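Long-range contact in MSM0273 (Mycobacterium smegmatis, PDB 5L37), which is a pentameric shell protein of the RMM bacterial microcompartment and probably caps the vertices of its polyhedral shell: residues 16-28 with 35-47. Residues are numbered along the deposited sequence; the frame is centred on the assembly and turned at random.
Sequences IEGIPAGAFLEVE and RMIAFDVLGSGVG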
ATOM      1  N   ILE C  16      22.114  -2.482   2.184  1.00 18.76           N
ATOM      2  CA  ILE C  16      22.349  -1.249   1.428  1.00 18.84           C
ATOM      3  C   ILE C  16      22.517  -0.135   2.450  1.00 18.59           C
ATOM      4  O   ILE C  16      22.227  -0.299   3.657  1.00 18.43           O
ATOM      5  CB  ILE C  16      21.203  -0.860   0.445  1.00 18.43           C
ATOM      6  CG1 ILE C  16      19.892  -0.698   1.194  1.00 17.49           C
ATOM      7  CG2 ILE C  16      21.082  -1.944  -0.657  1.00 18.97           C
ATOM      8  CD1 ILE C  16      18.751  -0.274   0.192  1.00 17.41           C
ATOM      9  N   GLU C  17      23.081   0.964   1.982  1.00 19.02           N
ATOM     10  CA  GLU C  17      23.297   2.112   2.855  1.00 19.97           C
ATOM     11  C   GLU C  17      22.002   2.782   3.259  1.00 18.73           C
ATOM     12  O   GLU C  17      20.964   2.678   2.566  1.00 19.26           O
ATOM     13  CB  GLU C  17      24.191   3.157   2.168  1.00 19.97           C
ATOM     14  CG  GLU C  17      25.558   2.667   1.774  1.00 21.87           C
ATOM     15  CD  GLU C  17      26.529   2.535   2.891  1.00 29.63           C
ATOM     16  OE1 GLU C  17      26.170   2.698   4.081  1.00 28.85           O
ATOM     17  OE2 GLU C  17      27.723   2.392   2.546  1.00 26.59           O
ATOM     18  N   GLY C  18      22.021   3.447   4.422  1.00 18.28           N
ATOM     19  CA  GLY C  18      20.874   4.301   4.745  1.00 18.64           C
ATOM     20  C   GLY C  18      19.880   3.701   5.720  1.00 20.10           C
ATOM     21  O   GLY C  18      18.830   4.275   5.965  1.00 22.49           O
ATOM     22  N   ILE C  19      20.183   2.519   6.243  1.00 17.66           N
ATOM     23  CA  ILE C  19      19.346   1.912   7.293  1.00 17.16           C
ATOM     24  C   ILE C  19      19.782   2.452   8.651  1.00 18.61           C
ATOM     25  O   ILE C  19      20.948   2.398   8.992  1.00 20.30           O
ATOM     26  CB  ILE C  19      19.393   0.378   7.201  1.00 18.83           C
ATOM     27  CG1 ILE C  19      18.711  -0.002   5.869  1.00 27.16           C
ATOM     28  CG2 ILE C  19      18.698  -0.301   8.428  1.00 22.02           C
ATOM     29  CD1 ILE C  19      18.945  -1.372   5.476  1.00 29.46           C
ATOM     30  N   PRO C  20      18.827   2.989   9.405  1.00 22.17           N
ATOM     31  CA  PRO C  20      19.125   3.628  10.685  1.00 26.11           C
ATOM     32  C   PRO C  20      19.506   2.619  11.744  1.00 25.62           C
ATOM     33  O   PRO C  20      19.350   1.414  11.519  1.00 20.20           O
ATOM     34  CB  PRO C  20      17.785   4.312  11.055  1.00 27.81           C
ATOM     35  CG  PRO C  20      16.761   3.703  10.242  1.00 33.93           C
ATOM     36  CD  PRO C  20      17.383   2.922   9.118  1.00 28.28           C
ATOM     37  N   ALA C  21      19.954   3.118  12.898  1.00 22.81           N
ATOM     38  CA  ALA C  21      20.135   2.308  14.101  1.00 20.91           C
ATOM     39  C   ALA C  21      18.803   1.654  14.438  1.00 19.00           C
ATOM     40  O   ALA C  21      17.759   2.252  14.271  1.00 19.34           O
ATOM     41  CB  ALA C  21      20.589   3.177  15.285  1.00 22.46           C
ATOM     42  N   GLY C  22      18.847   0.403  14.899  1.00 22.10           N
ATOM     43  CA  GLY C  22      17.625  -0.319  15.207  1.00 21.91           C
ATOM     44  C   GLY C  22      17.775  -1.761  14.770  1.00 18.73           C
ATOM     45  O   GLY C  22      18.860  -2.145  14.282  1.00 24.61           O
ATOM     46  N   ALA C  23      16.707  -2.535  14.909  1.00 16.66           N
ATOM     47  CA  ALA C  23      16.766  -3.963  14.654  1.00 18.10           C
ATOM     48  C   ALA C  23      15.718  -4.397  13.641  1.00 16.10           C
ATOM     49  O   ALA C  23      14.659  -3.801  13.518  1.00 18.08           O
ATOM     50  CB  ALA C  23      16.577  -4.719  15.946  1.00 19.92           C
ATOM     51  N   PHE C  24      16.036  -5.464  12.910  1.00 17.02           N
ATOM     52  CA  PHE C  24      15.047  -6.133  12.055  1.00 16.15           C
ATOM     53  C   PHE C  24      14.435  -7.286  12.866  1.00 18.71           C
ATOM     54  O   PHE C  24      15.133  -8.225  13.210  1.00 22.14           O
ATOM     55  CB  PHE C  24      15.684  -6.709  10.784  1.00 17.63           C
ATOM     56  CG  PHE C  24      16.221  -5.681   9.835  1.00 17.94           C
ATOM     57  CD1 PHE C  24      15.372  -4.766   9.224  1.00 22.26           C
ATOM     58  CD2 PHE C  24      17.548  -5.705   9.469  1.00 26.47           C
ATOM     59  CE1 PHE C  24      15.875  -3.817   8.292  1.00 23.70           C
ATOM     60  CE2 PHE C  24      18.048  -4.770   8.540  1.00 31.37           C
ATOM     61  CZ  PHE C  24      17.219  -3.835   7.977  1.00 26.39           C
ATOM     62  N   LEU C  25      13.138  -7.246  13.125  1.00 16.21           N
ATOM     63  CA  LEU C  25      12.529  -8.315  13.920  1.00 16.81           C
ATOM     64  C   LEU C  25      11.529  -9.075  13.083  1.00 20.36           C
ATOM     65  O   LEU C  25      10.737  -8.481  12.322  1.00 18.39           O
ATOM     66  CB  LEU C  25      11.825  -7.734  15.173  1.00 16.58           C
ATOM     67  CG  LEU C  25      12.736  -6.933  16.159  1.00 17.63           C
ATOM     68  CD1 LEU C  25      11.899  -6.476  17.379  1.00 16.67           C
ATOM     69  CD2 LEU C  25      13.957  -7.729  16.602  1.00 19.75           C
ATOM     70  N   GLU C  26      11.554 -10.389  13.213  1.00 17.89           N
ATOM     71  CA  GLU C  26      10.484 -11.177  12.626  1.00 20.21           C
ATOM     72  C   GLU C  26       9.268 -11.082  13.565  1.00 21.80           C
ATOM     73  O   GLU C  26       9.425 -11.166  14.779  1.00 19.06           O
ATOM     74  CB  GLU C  26      10.900 -12.633  12.434  1.00 23.80           C
ATOM     75  CG  GLU C  26       9.817 -13.430  11.701  1.00 30.09           C
ATOM     76  CD  GLU C  26      10.181 -14.874  11.502  1.00 54.09           C
ATOM     77  OE1 GLU C  26      10.125 -15.641  12.491  1.00 66.57           O
ATOM     78  OE2 GLU C  26      10.524 -15.237  10.355  1.00 55.19           O
ATOM     79  N   VAL C  27       8.086 -10.862  12.993  1.00 18.70           N
ATOM     80  CA  VAL C  27       6.850 -10.760  13.774  1.00 21.19           C
ATOM     81  C   VAL C  27       5.802 -11.641  13.112  1.00 24.14           C
ATOM     82  O   VAL C  27       5.887 -11.924  11.921  1.00 22.94           O
ATOM     83  CB  VAL C  27       6.324  -9.307  13.879  1.00 17.87           C
ATOM     84  CG1 VAL C  27       7.409  -8.393  14.489  1.00 17.86           C
ATOM     85  CG2 VAL C  27       5.811  -8.764  12.488  1.00 17.82           C
ATOM     86  N   GLU C  28       4.820 -12.055  13.893  1.00 20.69           N
ATOM     87  CA  GLU C  28       3.706 -12.832  13.401  1.00 20.87           C
ATOM     88  C   GLU C  28       2.435 -12.044  13.682  1.00 23.31           C
ATOM     89  O   GLU C  28       2.175 -11.642  14.827  1.00 20.42           O
ATOM     90  CB  GLU C  28       3.668 -14.190  14.080  1.00 27.42           C
ATOM     91  CG  GLU C  28       2.485 -15.011  13.696  1.00 31.30           C
ATOM     92  CD  GLU C  28       2.584 -16.427  14.196  1.00 44.75           C
ATOM     93  OE1 GLU C  28       3.574 -16.785  14.877  1.00 45.17           O
ATOM     94  OE2 GLU C  28       1.634 -17.180  13.925  1.00 54.73           O
ATOM     95  N   ARG C  35       3.617 -13.837   8.552  1.00 26.75           N
ATOM     96  CA  ARG C  35       4.852 -13.294   9.072  1.00 23.39           C
ATOM     97  C   ARG C  35       5.394 -12.177   8.198  1.00 23.76           C
ATOM     98  O   ARG C  35       5.164 -12.135   6.983  1.00 24.29           O
ATOM     99  CB  ARG C  35       5.890 -14.398   9.233  1.00 28.51           C
ATOM    100  CG  ARG C  35       5.464 -15.349  10.351  1.00 37.32           C
ATOM    101  CD  ARG C  35       6.519 -16.328  10.796  1.00 49.71           C
ATOM    102  NE  ARG C  35       6.000 -17.034  11.970  1.00 58.21           N
ATOM    103  CZ  ARG C  35       6.753 -17.578  12.920  1.00 63.63           C
ATOM    104  NH1 ARG C  35       8.072 -17.455  12.873  1.00 66.13           N
ATOM    105  NH2 ARG C  35       6.185 -18.197  13.950  1.00 64.92           N
ATOM    106  N   MET C  36       6.093 -11.257   8.847  1.00 22.20           N
ATOM    107  CA  MET C  36       6.833 -10.218   8.135  1.00 19.49           C
ATOM    108  C   MET C  36       7.995  -9.757   8.994  1.00 19.12           C
ATOM    109  O   MET C  36       8.161 -10.188  10.147  1.00 18.86           O
ATOM    110  CB  MET C  36       5.940  -9.010   7.770  1.00 22.75           C
ATOM    111  CG  MET C  36       5.689  -8.088   8.931  1.00 27.39           C
ATOM    112  SD  MET C  36       4.571  -6.680   8.540  1.00 28.39           S
ATOM    113  CE  MET C  36       3.056  -7.570   8.416  1.00 30.18           C
ATOM    114  N   ILE C  37       8.848  -8.927   8.409  1.00 17.89           N
ATOM    115  CA  ILE C  37       9.964  -8.326   9.118  1.00 17.75           C
ATOM    116  C   ILE C  37       9.663  -6.859   9.337  1.00 17.23           C
ATOM    117  O   ILE C  37       9.386  -6.105   8.379  1.00 16.95           O
ATOM    118  CB  ILE C  37      11.335  -8.495   8.336  1.00 17.07           C
ATOM    119  CG1 ILE C  37      11.591  -9.981   7.972  1.00 22.28           C
ATOM    120  CG2 ILE C  37      12.498  -7.834   9.135  1.00 17.98           C
ATOM    121  CD1 ILE C  37      11.471 -10.953   9.104  1.00 25.84           C
ATOM    122  N   ALA C  38       9.725  -6.452  10.608  1.00 14.56           N
ATOM    123  CA  ALA C  38       9.468  -5.072  10.964  1.00 13.79           C
ATOM    124  C   ALA C  38      10.681  -4.455  11.587  1.00 17.22           C
ATOM    125  O   ALA C  38      11.429  -5.139  12.308  1.00 17.64           O
ATOM    126  CB  ALA C  38       8.261  -4.967  11.952  1.00 16.70           C
ATOM    127  N   PHE C  39      10.882  -3.165  11.344  1.00 13.84           N
ATOM    128  CA  PHE C  39      11.988  -2.440  11.960  1.00 15.32           C
ATOM    129  C   PHE C  39      11.617  -2.025  13.371  1.00 15.06           C
ATOM    130  O   PHE C  39      10.476  -1.678  13.627  1.00 14.76           O
ATOM    131  CB  PHE C  39      12.356  -1.196  11.125  1.00 13.51           C
ATOM    132  CG  PHE C  39      13.723  -0.693  11.396  1.00 14.81           C
ATOM    133  CD1 PHE C  39      14.805  -1.395  10.908  1.00 17.24           C
ATOM    134  CD2 PHE C  39      13.948   0.480  12.138  1.00 16.97           C
ATOM    135  CE1 PHE C  39      16.110  -0.967  11.145  1.00 20.03           C
ATOM    136  CE2 PHE C  39      15.253   0.932  12.393  1.00 19.95           C
ATOM    137  CZ  PHE C  39      16.337   0.198  11.894  1.00 21.23           C
ATOM    138  N   ASP C  40      12.578  -2.075  14.273  1.00 14.89           N
ATOM    139  CA  ASP C  40      12.315  -1.743  15.676  1.00 14.65           C
ATOM    140  C   ASP C  40      13.355  -0.805  16.227  1.00 15.25           C
ATOM    141  O   ASP C  40      14.564  -1.063  16.103  1.00 18.00           O
ATOM    142  CB  ASP C  40      12.309  -3.011  16.506  1.00 15.19           C
ATOM    143  CG  ASP C  40      11.957  -2.742  17.960  1.00 17.20           C
ATOM    144  OD1 ASP C  40      10.851  -2.276  18.232  1.00 20.64           O
ATOM    145  OD2 ASP C  40      12.742  -3.148  18.806  1.00 19.63           O
ATOM    146  N   VAL C  41      12.890   0.266  16.873  1.00 15.73           N
ATOM    147  CA  VAL C  41      13.779   1.214  17.530  1.00 16.37           C
ATOM    148  C   VAL C  41      13.556   1.228  19.048  1.00 16.77           C
ATOM    149  O   VAL C  41      14.279   1.902  19.775  1.00 19.71           O
ATOM    150  CB  VAL C  41      13.607   2.640  16.992  1.00 16.92           C
ATOM    151  CG1 VAL C  41      13.953   2.681  15.452  1.00 19.18           C
ATOM    152  CG2 VAL C  41      12.183   3.155  17.206  1.00 18.68           C
ATOM    153  N   LEU C  42      12.535   0.507  19.506  1.00 17.03           N
ATOM    154  CA  LEU C  42      12.140   0.480  20.930  1.00 18.65           C
ATOM    155  C   LEU C  42      12.799  -0.577  21.815  1.00 18.41           C
ATOM    156  O   LEU C  42      12.473  -0.672  23.006  1.00 20.83           O
ATOM    157  CB  LEU C  42      10.623   0.330  21.028  1.00 20.07           C
ATOM    158  CG  LEU C  42       9.851   1.564  20.538  1.00 20.71           C
ATOM    159  CD1 LEU C  42       8.317   1.249  20.472  1.00 22.59           C
ATOM    160  CD2 LEU C  42      10.133   2.795  21.424  1.00 22.25           C
ATOM    161  N   GLY C  43      13.574  -1.484  21.235  1.00 18.12           N
ATOM    162  CA  GLY C  43      14.168  -2.527  22.039  1.00 20.58           C
ATOM    163  C   GLY C  43      13.128  -3.575  22.389  1.00 25.52           C
ATOM    164  O   GLY C  43      13.172  -4.183  23.484  1.00 26.78           O
ATOM    165  N   SER C  44      12.236  -3.848  21.440  1.00 20.30           N
ATOM    166  CA  SER C  44      11.180  -4.847  21.641  1.00 19.92           C
ATOM    167  C   SER C  44      11.759  -6.242  21.760  1.00 23.87           C
ATOM    168  O   SER C  44      12.779  -6.540  21.157  1.00 27.13           O
ATOM    169  CB  SER C  44      10.183  -4.827  20.468  1.00 20.90           C
ATOM    170  OG  SER C  44       9.633  -3.521  20.292  1.00 20.02           O
ATOM    171  N   GLY C  45      11.115  -7.074  22.583  1.00 31.71           N
ATOM    172  CA  GLY C  45      11.615  -8.419  22.854  1.00 33.94           C
ATOM    173  C   GLY C  45      10.851  -9.568  22.223  1.00 32.01           C
ATOM    174  O   GLY C  45       9.710  -9.399  21.837  1.00 25.16           O
ATOM    175  N   VAL C  46      11.482 -10.743  22.124  1.00 35.25           N
ATOM    176  CA  VAL C  46      10.789 -11.907  21.597  1.00 29.72           C
ATOM    177  C   VAL C  46       9.607 -12.236  22.497  1.00 27.51           C
ATOM    178  O   VAL C  46       9.720 -12.249  23.733  1.00 30.59           O
ATOM    179  CB  VAL C  46      11.722 -13.129  21.455  1.00 34.61           C
ATOM    180  CG1 VAL C  46      10.929 -14.369  21.172  1.00 43.28           C
ATOM    181  CG2 VAL C  46      12.699 -12.895  20.353  1.00 35.60           C
ATOM    182  N   GLY C  47       8.464 -12.489  21.883  1.00 26.80           N
ATOM    183  CA  GLY C  47       7.274 -12.838  22.631  1.00 24.21           C
ATOM    184  C   GLY C  47       6.416 -11.628  22.926  1.00 23.88           C
ATOM    185  O   GLY C  47       5.273 -11.752  23.347  1.00 25.18           O
TER
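Strands 23-28 and 35-40 pair as an antiparallel beta hairpin, their axes 4.6 Å apart at closest approach and their directions 145° apart, with Ala23, Leu25 and Val27 doubly hydrogen-bonded to Asp40, Ala38 and Met36. The hairpin belongs to the small beta barrel of the EutN/CcmL family, related to the OB fold, and strand 23-29 continues the sheet through strand 2-9.

On the face that carries Phe24, Glu26 and Ile37, the Phe39 ring reaches back over its partner strand. Its chi1 of -160° swings CG away from the backbone N and brings an edge of the ring to the face of Phe24 in an offset T-shaped pair, planes at 74° and centroids 5.6 Å apart. The carbonyl oxygens of Pro20 and Ala21 meet the rim of the same ring, Pro20 O lying 3.3 Å from Phe39 CZ. Pro20 CG packs on Phe39 CE2 and Ile19 CG2 on CE1. The loop before strand 23-28 thus lines part of the rim of this ring, and Ala23 N lies over one face. Further along, Ile37 sets CG2 against Phe24 CB and CD1 against Glu26 CB; Met1 and Leu51 of a neighbouring subunit pack on Phe24 and Ile37 respectively, bringing this face to the pentamer interface.

The opposite face is mainly apolar: Val27 CG2 lies 3.6 Å from Met36 CG, and Leu25 CD1 rests on Asp40 CB at 3.6 Å. The Asp40 carboxylate ties down the turn that follows: OD2 accepts Ser44 N through its syn lone pair, and OD1 accepts the Ser44 hydroxyl.

At the far end, Arg35 forms salt bridges with two glutamates through weak, bent hydrogen bonds; its chain, extended from CG to NE, carries the guanidinium to both carboxylates. Arg35 NH2 is 3.1 Å from Glu28 OE1, and NH1 meets Glu26 OE1 at 2.8 Å near the guanidinium plane, an oxygen also hydrogen-bonded to Thr7 OG1.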